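PDB 4HZ2: glutathione S-transferase domain, which binds glutathione and probably acts as a transferase that joins it to other substrates, as family members do. Local coordinates for residues V112-F118 with T177-L183. Residues are numbered along the deposited sequence; the frame is centred on the assembly and turned at random. Where two conformers were deposited one is given.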
# COMPACT_ATOMS: atom_id res chain seq x y z
N VAL B 112 -4.98 11.60 -3.87
CA VAL B 112 -5.72 10.44 -3.40
C VAL B 112 -4.80 9.21 -3.32
O VAL B 112 -4.76 8.50 -2.31
CB VAL B 112 -6.96 10.11 -4.28
CG1 VAL B 112 -7.50 8.72 -3.90
CG2 VAL B 112 -8.04 11.16 -4.12
N HIS B 113 -4.07 8.91 -4.40
CA HIS B 113 -3.14 7.77 -4.40
C HIS B 113 -2.19 7.83 -3.23
O HIS B 113 -1.93 6.80 -2.60
CB HIS B 113 -2.34 7.68 -5.70
CG HIS B 113 -3.18 7.41 -6.90
ND1 HIS B 113 -2.85 7.87 -8.15
CD2 HIS B 113 -4.31 6.66 -7.06
CE1 HIS B 113 -3.75 7.45 -9.03
NE2 HIS B 113 -4.66 6.73 -8.39
N GLU B 114 -1.63 9.01 -2.98
CA GLU B 114 -0.67 9.17 -1.87
C GLU B 114 -1.26 8.74 -0.54
O GLU B 114 -0.64 7.99 0.22
CB GLU B 114 -0.15 10.61 -1.79
CG GLU B 114 0.66 11.01 -2.99
CD GLU B 114 1.07 12.46 -2.93
OE1 GLU B 114 0.47 13.19 -2.09
OE2 GLU B 114 1.95 12.89 -3.72
N TRP B 115 -2.48 9.19 -0.25
CA TRP B 115 -3.12 8.79 1.00
C TRP B 115 -3.41 7.28 1.02
O TRP B 115 -3.34 6.65 2.09
CB TRP B 115 -4.41 9.58 1.26
CG TRP B 115 -4.18 10.98 1.62
CD1 TRP B 115 -4.60 12.10 0.93
CD2 TRP B 115 -3.56 11.46 2.83
NE1 TRP B 115 -4.21 13.25 1.62
CE2 TRP B 115 -3.62 12.87 2.80
CE3 TRP B 115 -2.97 10.82 3.93
CZ2 TRP B 115 -3.05 13.66 3.80
CZ3 TRP B 115 -2.42 11.63 4.97
CH2 TRP B 115 -2.48 13.03 4.88
N LEU B 116 -3.76 6.69 -0.13
CA LEU B 116 -4.05 5.25 -0.12
C LEU B 116 -2.78 4.44 0.17
O LEU B 116 -2.87 3.40 0.85
CB LEU B 116 -4.64 4.80 -1.48
CG LEU B 116 -5.96 5.43 -1.90
CD1 LEU B 116 -6.38 4.89 -3.26
CD2 LEU B 116 -7.06 5.13 -0.87
N PHE B 117 -1.62 4.85 -0.37
CA PHE B 117 -0.40 4.10 -0.07
C PHE B 117 0.09 4.38 1.35
O PHE B 117 0.57 3.47 2.05
CB PHE B 117 0.69 4.31 -1.14
CG PHE B 117 0.33 3.68 -2.44
CD1 PHE B 117 0.31 2.30 -2.58
CD2 PHE B 117 -0.03 4.47 -3.51
CE1 PHE B 117 -0.06 1.69 -3.78
CE2 PHE B 117 -0.43 3.90 -4.72
CZ PHE B 117 -0.43 2.49 -4.86
N PHE B 118 -0.05 5.64 1.79
CA PHE B 118 0.17 5.94 3.21
C PHE B 118 -0.67 5.04 4.10
O PHE B 118 -0.18 4.47 5.10
CB PHE B 118 -0.09 7.43 3.51
CG PHE B 118 -0.22 7.75 4.97
CD1 PHE B 118 0.91 8.02 5.75
CD2 PHE B 118 -1.49 7.86 5.56
CE1 PHE B 118 0.76 8.34 7.10
CE2 PHE B 118 -1.64 8.19 6.90
CZ PHE B 118 -0.50 8.45 7.67
N THR B 177 -13.42 12.05 -0.68
CA THR B 177 -12.99 11.15 -1.74
C THR B 177 -12.74 9.79 -1.13
O THR B 177 -12.86 9.62 0.11
CB THR B 177 -11.68 11.62 -2.43
OG1 THR B 177 -10.63 11.66 -1.45
CG2 THR B 177 -11.84 13.01 -3.11
N ILE B 178 -12.35 8.80 -1.95
CA ILE B 178 -11.98 7.50 -1.38
C ILE B 178 -10.75 7.59 -0.46
O ILE B 178 -10.51 6.66 0.32
CB ILE B 178 -11.73 6.43 -2.45
CG1 ILE B 178 -10.63 6.84 -3.43
CG2 ILE B 178 -13.03 6.11 -3.18
CD1 ILE B 178 -10.15 5.70 -4.32
N ALA B 179 -9.97 8.66 -0.54
CA ALA B 179 -8.90 8.80 0.46
C ALA B 179 -9.50 8.90 1.86
O ALA B 179 -9.03 8.23 2.79
CB ALA B 179 -8.04 10.01 0.14
N ASP B 180 -10.56 9.72 2.03
CA ASP B 180 -11.21 9.79 3.34
C ASP B 180 -11.78 8.43 3.74
O ASP B 180 -11.66 8.01 4.89
CB ASP B 180 -12.30 10.87 3.40
CG ASP B 180 -11.79 12.22 2.95
OD1 ASP B 180 -11.11 12.94 3.75
OD2 ASP B 180 -11.98 12.55 1.77
N LEU B 181 -12.44 7.74 2.81
CA LEU B 181 -12.99 6.42 3.13
C LEU B 181 -11.89 5.44 3.59
O LEU B 181 -12.07 4.75 4.60
CB LEU B 181 -13.75 5.82 1.92
CG LEU B 181 -14.97 6.57 1.39
CD1 LEU B 181 -15.68 5.80 0.26
CD2 LEU B 181 -15.95 6.87 2.53
N ALA B 182 -10.77 5.40 2.86
CA ALA B 182 -9.71 4.46 3.16
C ALA B 182 -9.16 4.65 4.57
O ALA B 182 -8.89 3.67 5.27
CB ALA B 182 -8.57 4.50 2.14
N LEU B 183 -8.99 5.91 4.99
CA LEU B 183 -8.43 6.18 6.33
C LEU B 183 -9.51 6.18 7.42
O LEU B 183 -9.20 5.97 8.61
CB LEU B 183 -7.59 7.47 6.33
CG LEU B 183 -6.20 7.21 5.69
CD1 LEU B 183 -5.62 8.43 5.00
CD2 LEU B 183 -5.20 6.60 6.68
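Val112 pushes its two methyls into the first turn of the helix that starts at Ile178. CG2 meets Thr177 OG1 tip to tip at 3.8 Å. CG1, anti to the backbone N (chi1 168°), touches Ile178 CG1 at 3.7 Å. An alanine here would probably leave a gap facing Thr177 OG1 and Ile178 CG1 and let the Ile178 chain shift. One turn on from Val112, the CB of Trp115 fills the hollow over the small Ala179, 3.8 Å from its CB, and the indole then leads away from the neighbouring helix. Leu183 CD1 comes obliquely to the indole, 3.7 Å from Trp115 CE3. Its other methyl, CD2, sits at the ring edge of Phe118, 3.9 Å from CE2. The two helices run nearly parallel, at 10°, with axes 8.9 Å apart. Both belong to the all-helical C-terminal domain of the glutathione S-transferase fold. Thr177 and Asp180 form the N-terminal capping box of helix 178-187: Thr177 OG1 accepts from Ala179 N, and Asp180 OD2 accepts from Thr177 N at 2.9 Å with its anti lone pair. A Ser/Thr-x-x-Asp box at the start of this core helix is a recurrent feature of the fold. On the other flank Leu116 reaches over with CD2 to Ala182 CB. At 3.4 Å this is closer than usual van der Waals contact; the short Ala182 makes the hollow that the methyl enters. The Leu116 and Ile178 side chains cross at about a right angle, CD1 to CD1. Helix 88-96 packs against Leu116, Ile178 and Ala182, while helix 144-165 lies against Trp115, Phe118 and Leu183.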